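Local coordinates for protein intracellular exo-alpha-(1->5)-L-arabinofuranosidase (PDB 2Y2W) that hydrolyses terminal alpha-L-arabinofuranosyl bonds in arabinan and arabinoxylan, contributing to breakdown of the plant cell wall, at residues E81-P85 / E420-P424; L181-N185 / A244-L248; M300-S306 / A383-V387. One frame throughout, in Å; residues are numbered along the deposited sequence.

Contact 1 (E81-P85 / E420-P424); sequences EPSHP and EEHGP
Glu81 meets the turn at His422 with its carboxylate. Its OE2 accepts the backbone N-H of His422 at 3.1 Å, on the syn lone pair, and the bond is nearly straight at 163°. The side chain turns away from its own backbone N (chi1 -159°) and runs on extended, which carries the carboxylate across. The other oxygen, OE1, forms a salt bridge with Arg93, which also donates to Glu420 O. Ser83 contributes its backbone. Its O lies 3.2 Å from His422 NE2, but the angle is too poor for a hydrogen bond. His84 makes the second bond: NE2 donates to Gly423 O over 2.6 Å. The oxygen sits in the plane of the imidazole, and the N-H arrives in the carbonyl plane, on a lone pair. On its other nitrogen, ND1, the ring is paired with the backbone N of Thr86. Pro85 lies on one face of the His422 ring, with CD 3.9 Å from the ring centroid, a CH-pi contact. CG and CD both sit close to the ND1 and CE1 side of that ring.

The two segments are turns, type I from Glu81 to His84 and type II from Glu420 to Gly423. They join the loop after helix 75-79 to the loop between strands 417-419 and 425-427. The chemistry is mainly polar. Side chains of the first turn bind backbone groups of the second, one as acceptor and one as donor. With both ring nitrogens engaged, the rotation of His84 is probably fixed. Arg93 is likely to offset the charge of Glu81.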
loop_
_atom_site.group_PDB
_atom_site.type_symbol
_atom_site.label_atom_id
_atom_site.label_comp_id
_atom_site.label_asym_id
_atom_site.label_seq_id
_atom_site.Cartn_x
_atom_site.Cartn_y
_atom_site.Cartn_z
ATOM N N GLU D 81 32.745 -4.590 17.148
ATOM C CA GLU D 81 33.551 -3.562 17.811
ATOM C C GLU D 81 34.971 -3.620 17.249
ATOM O O GLU D 81 35.820 -4.318 17.794
ATOM C CB GLU D 81 33.554 -3.772 19.333
ATOM C CG GLU D 81 33.914 -2.532 20.146
ATOM C CD GLU D 81 33.721 -2.715 21.648
ATOM O OE1 GLU D 81 32.875 -3.538 22.059
ATOM O OE2 GLU D 81 34.416 -2.020 22.421
ATOM N N PRO D 82 35.228 -2.890 16.143
ATOM C CA PRO D 82 36.483 -2.975 15.378
ATOM C C PRO D 82 37.747 -2.629 16.167
ATOM O O PRO D 82 38.827 -3.140 15.855
ATOM C CB PRO D 82 36.282 -1.951 14.256
ATOM C CG PRO D 82 34.813 -1.766 14.158
ATOM C CD PRO D 82 34.304 -1.904 15.555
ATOM N N SER D 83 37.606 -1.770 17.172
ATOM C CA SER D 83 38.738 -1.297 17.961
ATOM C C SER D 83 38.961 -2.122 19.230
ATOM O O SER D 83 39.816 -1.784 20.049
ATOM C CB SER D 83 38.546 0.178 18.321
ATOM O OG SER D 83 37.423 0.342 19.170
ATOM N N HIS D 84 38.194 -3.200 19.389
ATOM C CA HIS D 84 38.301 -4.060 20.568
ATOM C C HIS D 84 39.547 -4.959 20.514
ATOM O O HIS D 84 39.899 -5.461 19.445
ATOM C CB HIS D 84 37.042 -4.908 20.727
ATOM C CG HIS D 84 36.935 -5.576 22.059
ATOM N ND1 HIS D 84 37.484 -6.814 22.315
ATOM C CD2 HIS D 84 36.364 -5.170 23.217
ATOM C CE1 HIS D 84 37.245 -7.145 23.572
ATOM N NE2 HIS D 84 36.567 -6.165 24.141
ATOM N N PRO D 85 40.218 -5.162 21.669
ATOM C CA PRO D 85 41.427 -5.998 21.750
ATOM C C PRO D 85 41.288 -7.442 21.241
ATOM O O PRO D 85 42.292 -8.150 21.149
ATOM C CB PRO D 85 41.749 -5.997 23.248
ATOM C CG PRO D 85 41.221 -4.705 23.731
ATOM C CD PRO D 85 39.965 -4.460 22.944
ATOM N N GLU D 420 31.464 -5.488 27.724
ATOM C CA GLU D 420 31.824 -4.122 28.114
ATOM C C GLU D 420 32.737 -3.426 27.108
ATOM O O GLU D 420 33.512 -4.077 26.404
ATOM C CB GLU D 420 32.464 -4.105 29.507
ATOM C CG GLU D 420 31.475 -3.883 30.655
ATOM C CD GLU D 420 30.644 -5.113 30.979
ATOM O OE1 GLU D 420 31.058 -6.230 30.605
ATOM O OE2 GLU D 420 29.577 -4.963 31.615
ATOM N N GLU D 421 32.635 -2.100 27.060
ATOM C CA GLU D 421 33.419 -1.269 26.146
ATOM C C GLU D 421 34.917 -1.494 26.337
ATOM O O GLU D 421 35.442 -1.332 27.443
ATOM C CB GLU D 421 33.101 0.217 26.353
ATOM C CG GLU D 421 31.639 0.610 26.158
ATOM C CD GLU D 421 31.320 2.005 26.693
ATOM O OE1 GLU D 421 32.261 2.800 26.923
ATOM O OE2 GLU D 421 30.122 2.307 26.885
ATOM N N HIS D 422 35.584 -1.882 25.251
ATOM C CA HIS D 422 37.036 -2.089 25.215
ATOM C C HIS D 422 37.539 -3.043 26.312
ATOM O O HIS D 422 38.719 -3.024 26.683
ATOM C CB HIS D 422 37.763 -0.742 25.283
ATOM C CG HIS D 422 38.971 -0.661 24.405
ATOM N ND1 HIS D 422 40.173 -1.251 24.734
ATOM C CD2 HIS D 422 39.165 -0.052 23.211
ATOM C CE1 HIS D 422 41.054 -1.011 23.779
ATOM N NE2 HIS D 422 40.467 -0.285 22.844
ATOM N N GLY D 423 36.634 -3.879 26.818
ATOM C CA GLY D 423 36.941 -4.771 27.928
ATOM C C GLY D 423 36.375 -6.168 27.777
ATOM O O GLY D 423 36.157 -6.632 26.655
ATOM N N PRO D 424 36.118 -6.847 28.912
ATOM C CA PRO D 424 35.769 -8.262 28.906
ATOM C C PRO D 424 34.322 -8.547 28.506
ATOM O O PRO D 424 33.481 -7.645 28.494
ATOM C CB PRO D 424 35.993 -8.672 30.363
ATOM C CG PRO D 424 35.671 -7.445 31.136
ATOM C CD PRO D 424 36.078 -6.280 30.275
#

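Contact 2 (L181-N185 / A244-L248); sequences LEYVN and AESGL
Leu181 and Ala244 bring the two backbones nearest, with CA atoms 8.5 Å apart, so side chains alone bridge the last turn of helix 174-185 and the chain leaving helix 227-244. Leu181 is the main apolar link. With CG anti to the backbone N (chi1 172°), the fork of Leu181 faces the other segment and each methyl finds its own partner. CD2 rests on Ala244 CB at 3.8 Å. CD1 meets Leu248 CD1 at 3.9 Å, the two leucines reaching toward each other tip to tip.

One turn later, Asn185 faces Glu245. The extended glutamate crosses the asparagine at about a right angle and lays OE2 against Asn185 CB at 3.2 Å. The amide and carboxylate planes are 35° apart. They do not bond: Asn185 ND2 stays 3.8 Å from Glu245 OE2 and donates to Ile207 O instead. Glu245 is the first residue to leave helical geometry, and a type I turn from Glu245 to Leu248 brings the chain back so that Leu248 can point at the helix.

Trp210 of strand 209-212 touches Leu181, Asn185 and Leu248, and Met241 packs on both leucines. The second subunit comes close as well: its Arg135 packs on Ala244 and its His366 on Glu245.

The contact belongs to the outer layer of the (beta/alpha)8 (TIM) barrel of this family 51 glycoside hydrolase. It joins the end of helix 174-185 to the loop between helix 227-244 and strand 249-252. The cohesion is apolar, resting on two methyl contacts. The amide and carboxylate come near each other but form no hydrogen bond. Asn185 ND2 is held by the carbonyl of Ile207, at the approach to strand 209-212.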
loop_
_atom_site.group_PDB
_atom_site.type_symbol
_atom_site.label_atom_id
_atom_site.label_comp_id
_atom_site.label_asym_id
_atom_site.label_seq_id
_atom_site.Cartn_x
_atom_site.Cartn_y
_atom_site.Cartn_z
ATOM N N LEU D 181 15.684 -11.156 -1.292
ATOM C CA LEU D 181 15.744 -12.593 -1.537
ATOM C C LEU D 181 16.675 -12.910 -2.711
ATOM O O LEU D 181 17.529 -13.791 -2.619
ATOM C CB LEU D 181 14.333 -13.138 -1.792
ATOM C CG LEU D 181 14.139 -14.588 -2.251
ATOM C CD1 LEU D 181 14.662 -15.583 -1.222
ATOM C CD2 LEU D 181 12.674 -14.833 -2.540
ATOM N N GLU D 182 16.499 -12.176 -3.804
ATOM C CA GLU D 182 17.334 -12.306 -4.992
ATOM C C GLU D 182 18.788 -11.925 -4.698
ATOM O O GLU D 182 19.708 -12.605 -5.144
ATOM C CB GLU D 182 16.765 -11.435 -6.110
ATOM C CG GLU D 182 17.442 -11.570 -7.463
ATOM C CD GLU D 182 16.769 -10.719 -8.538
ATOM O OE1 GLU D 182 15.623 -10.260 -8.321
ATOM O OE2 GLU D 182 17.377 -10.517 -9.609
ATOM N N TYR D 183 18.985 -10.842 -3.947
ATOM C CA TYR D 183 20.327 -10.367 -3.605
ATOM C C TYR D 183 21.072 -11.379 -2.747
ATOM O O TYR D 183 22.261 -11.634 -2.955
ATOM C CB TYR D 183 20.265 -9.022 -2.873
ATOM C CG TYR D 183 21.603 -8.556 -2.337
ATOM C CD1 TYR D 183 22.451 -7.773 -3.116
ATOM C CD2 TYR D 183 22.024 -8.906 -1.052
ATOM C CE1 TYR D 183 23.678 -7.351 -2.635
ATOM C CE2 TYR D 183 23.253 -8.491 -0.562
ATOM C CZ TYR D 183 24.073 -7.712 -1.357
ATOM O OH TYR D 183 25.289 -7.295 -0.877
ATOM N N VAL D 184 20.357 -11.952 -1.788
ATOM C CA VAL D 184 20.959 -12.823 -0.794
ATOM C C VAL D 184 21.166 -14.271 -1.284
ATOM O O VAL D 184 22.141 -14.922 -0.898
ATOM C CB VAL D 184 20.146 -12.763 0.526
ATOM C CG1 VAL D 184 19.007 -13.768 0.526
ATOM C CG2 VAL D 184 21.040 -12.984 1.712
ATOM N N ASN D 185 20.270 -14.760 -2.141
ATOM C CA ASN D 185 20.237 -16.185 -2.491
ATOM C C ASN D 185 20.294 -16.505 -3.982
ATOM O O ASN D 185 20.394 -17.672 -4.366
ATOM C CB ASN D 185 19.001 -16.856 -1.878
ATOM C CG ASN D 185 19.163 -17.154 -0.400
ATOM O OD1 ASN D 185 20.275 -17.135 0.138
ATOM N ND2 ASN D 185 18.049 -17.434 0.269
ATOM N N ALA D 244 9.616 -18.135 -5.837
ATOM C CA ALA D 244 11.010 -17.943 -6.227
ATOM C C ALA D 244 11.870 -19.082 -5.702
ATOM O O ALA D 244 12.781 -19.534 -6.387
ATOM C CB ALA D 244 11.534 -16.607 -5.724
ATOM N N GLU D 245 11.576 -19.539 -4.487
ATOM C CA GLU D 245 12.297 -20.653 -3.876
ATOM C C GLU D 245 11.370 -21.566 -3.081
ATOM O O GLU D 245 10.844 -21.174 -2.037
ATOM C CB GLU D 245 13.423 -20.149 -2.969
ATOM C CG GLU D 245 14.744 -19.914 -3.669
ATOM C CD GLU D 245 15.889 -19.678 -2.696
ATOM O OE1 GLU D 245 15.963 -20.379 -1.662
ATOM O OE2 GLU D 245 16.725 -18.795 -2.972
ATOM N N SER D 246 11.188 -22.785 -3.583
ATOM C CA SER D 246 10.380 -23.806 -2.913
ATOM C C SER D 246 10.922 -24.139 -1.527
ATOM O O SER D 246 10.157 -24.296 -0.579
ATOM C CB SER D 246 10.319 -25.084 -3.756
ATOM O OG SER D 246 9.741 -24.837 -5.023
ATOM N N GLY D 247 12.249 -24.229 -1.422
ATOM C CA GLY D 247 12.921 -24.669 -0.201
ATOM C C GLY D 247 12.878 -23.715 0.980
ATOM O O GLY D 247 13.414 -24.028 2.046
ATOM N N LEU D 248 12.243 -22.556 0.800
ATOM C CA LEU D 248 12.140 -21.564 1.866
ATOM C C LEU D 248 11.196 -22.015 2.970
ATOM O O LEU D 248 10.230 -22.736 2.720
ATOM C CB LEU D 248 11.674 -20.212 1.322
ATOM C CG LEU D 248 12.606 -19.361 0.454
ATOM C CD1 LEU D 248 11.959 -18.007 0.211
ATOM C CD2 LEU D 248 14.002 -19.192 1.059
#

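Contact 3 (M300-S306 / A383-V387); sequences MQDFLAS and ADAVV
Phe303 and Val387 form the tight part of this contact. Val387 CG2 sits over one face of the phenyl ring, 3.7 Å from its centroid, a CH-pi contact. It is displaced toward the rim, near CE2. The same methyl lies 3.4 Å from Phe303 O, so one methyl touches both the ring and the carbonyl of Phe303. Leu304 CD2 adds a looser touch on Val387 CG2 at 4.0 Å, the two side chains crossing at about a right angle. Phe303 swings its ring away from the backbone N (chi1 173°), and this brings the ring against Asp384 and Val387.

Asp384 OD1 also comes close, 3.2 Å from Phe303 CE2, with carboxylate and ring planes 76° apart. That carboxylate is held by Tyr345 OH and by the backbone N of Thr381. Phe303 O takes two bonds, from Ser306 N and from Ser306 OG at 2.7 Å, both from the same face of its plane. The side chains of Tyr286, which probably binds the arabinofuranose, and Trp344, probably important for substrate recognition, each lie about 9 Å from that of Phe303.

The contact is looser at its margins, though they too are buried. Met300, bent at chi2 and chi3, brings only CE and SD near Ala383 CB, with CE at 4.0 Å. At the far end Ser306 CB meets Val387 CG1. Cutting Phe303 back to an alanine is likely to leave Val387 CG2 without its aromatic face and open a gap beside Asp384.

The axes of helix segments 300-304 and 383-387 pass 10.3 Å apart at 34°. Helix 297-304 follows strand 280-287, whose Tyr287 touches Phe303 and Ser306. Helix 382-397 leads into strand 402-408.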
loop_
_atom_site.group_PDB
_atom_site.type_symbol
_atom_site.label_atom_id
_atom_site.label_comp_id
_atom_site.label_asym_id
_atom_site.label_seq_id
_atom_site.Cartn_x
_atom_site.Cartn_y
_atom_site.Cartn_z
ATOM N N MET D 300 6.879 -12.359 42.968
ATOM C CA MET D 300 7.978 -13.306 42.774
ATOM C C MET D 300 7.458 -14.716 42.488
ATOM O O MET D 300 7.918 -15.368 41.549
ATOM C CB MET D 300 8.907 -13.297 43.997
ATOM C CG MET D 300 9.938 -14.429 44.062
ATOM S SD MET D 300 11.047 -14.535 42.642
ATOM C CE MET D 300 11.991 -13.020 42.796
ATOM N N GLN D 301 6.496 -15.169 43.290
ATOM C CA GLN D 301 5.899 -16.500 43.130
ATOM C C GLN D 301 5.124 -16.644 41.815
ATOM O O GLN D 301 5.119 -17.718 41.212
ATOM C CB GLN D 301 5.005 -16.848 44.330
ATOM C CG GLN D 301 4.597 -18.324 44.418
ATOM C CD GLN D 301 5.760 -19.249 44.747
ATOM O OE1 GLN D 301 6.140 -19.403 45.908
ATOM N NE2 GLN D 301 6.319 -19.883 43.722
ATOM N N ASP D 302 4.473 -15.564 41.382
ATOM C CA ASP D 302 3.818 -15.526 40.072
ATOM C C ASP D 302 4.852 -15.660 38.952
ATOM O O ASP D 302 4.627 -16.360 37.961
ATOM C CB ASP D 302 3.038 -14.217 39.887
ATOM C CG ASP D 302 1.873 -14.074 40.856
ATOM O OD1 ASP D 302 1.679 -14.957 41.720
ATOM O OD2 ASP D 302 1.150 -13.058 40.750
ATOM N N PHE D 303 5.984 -14.982 39.135
ATOM C CA PHE D 303 7.060 -14.942 38.154
ATOM C C PHE D 303 7.772 -16.289 37.993
ATOM O O PHE D 303 8.149 -16.666 36.882
ATOM C CB PHE D 303 8.049 -13.831 38.519
ATOM C CG PHE D 303 9.283 -13.801 37.666
ATOM C CD1 PHE D 303 9.192 -13.689 36.281
ATOM C CD2 PHE D 303 10.541 -13.864 38.251
ATOM C CE1 PHE D 303 10.334 -13.659 35.495
ATOM C CE2 PHE D 303 11.689 -13.826 37.474
ATOM C CZ PHE D 303 11.586 -13.722 36.093
ATOM N N LEU D 304 7.941 -17.014 39.095
ATOM C CA LEU D 304 8.594 -18.323 39.058
ATOM C C LEU D 304 7.748 -19.375 38.337
ATOM O O LEU D 304 8.280 -20.370 37.838
ATOM C CB LEU D 304 8.965 -18.790 40.469
ATOM C CG LEU D 304 10.074 -18.008 41.187
ATOM C CD1 LEU D 304 9.968 -18.188 42.695
ATOM C CD2 LEU D 304 11.459 -18.400 40.689
ATOM N N ALA D 305 6.440 -19.139 38.268
ATOM C CA ALA D 305 5.523 -20.029 37.561
ATOM C C ALA D 305 5.125 -19.484 36.185
ATOM O O ALA D 305 4.022 -19.754 35.696
ATOM C CB ALA D 305 4.286 -20.299 38.416
ATOM N N SER D 306 6.033 -18.732 35.559
ATOM C CA SER D 306 5.777 -18.103 34.257
ATOM C C SER D 306 5.639 -19.099 33.110
ATOM O O SER D 306 5.066 -18.775 32.068
ATOM C CB SER D 306 6.859 -17.075 33.925
ATOM O OG SER D 306 6.698 -15.906 34.709
ATOM N N ALA D 383 17.033 -15.765 40.385
ATOM C CA ALA D 383 15.643 -16.130 40.116
ATOM C C ALA D 383 15.302 -16.045 38.629
ATOM O O ALA D 383 14.601 -16.911 38.104
ATOM C CB ALA D 383 14.698 -15.263 40.934
ATOM N N ASP D 384 15.805 -15.006 37.961
ATOM C CA ASP D 384 15.585 -14.811 36.524
ATOM C C ASP D 384 16.083 -16.006 35.711
ATOM O O ASP D 384 15.445 -16.416 34.739
ATOM C CB ASP D 384 16.264 -13.526 36.038
ATOM C CG ASP D 384 15.638 -12.265 36.622
ATOM O OD1 ASP D 384 14.426 -12.271 36.925
ATOM O OD2 ASP D 384 16.363 -11.258 36.774
ATOM N N ALA D 385 17.220 -16.559 36.129
ATOM C CA ALA D 385 17.813 -17.727 35.484
ATOM C C ALA D 385 16.966 -18.983 35.670
ATOM O O ALA D 385 16.809 -19.769 34.734
ATOM C CB ALA D 385 19.216 -17.955 36.001
ATOM N N VAL D 386 16.418 -19.163 36.872
ATOM C CA VAL D 386 15.596 -20.337 37.187
ATOM C C VAL D 386 14.296 -20.334 36.374
ATOM O O VAL D 386 13.813 -21.391 35.956
ATOM C CB VAL D 386 15.308 -20.458 38.719
ATOM C CG1 VAL D 386 14.400 -21.648 39.027
ATOM C CG2 VAL D 386 16.610 -20.586 39.501
ATOM N N VAL D 387 13.747 -19.144 36.142
ATOM C CA VAL D 387 12.548 -18.987 35.318
ATOM C C VAL D 387 12.826 -19.376 33.862
ATOM O O VAL D 387 12.022 -20.075 33.242
ATOM C CB VAL D 387 11.958 -17.548 35.416
ATOM C CG1 VAL D 387 10.770 -17.367 34.470
ATOM C CG2 VAL D 387 11.531 -17.253 36.842
#

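The three contacts are spread around the eight-stranded parallel barrel and do not touch. The centres of contacts 1 and 2 are about 36 Å apart. Those of contacts 1 and 3 are about 33 Å apart. Contacts 2 and 3, with centres about 41 Å apart, are on opposite sides of the chain's centre. Along the chain, 181-185/244-248 comes before 300-306/383-387, and contact 1 spans both. It ties a loop following the first barrel strand to one beyond the eighth. Contact 2 joins segments before the fourth and fifth strands. Contact 3 links helices after the sixth and before the eighth. Each brings together parts of the chain that lie far apart in sequence. Contact 3 alone lies near residues that probably bind the substrate.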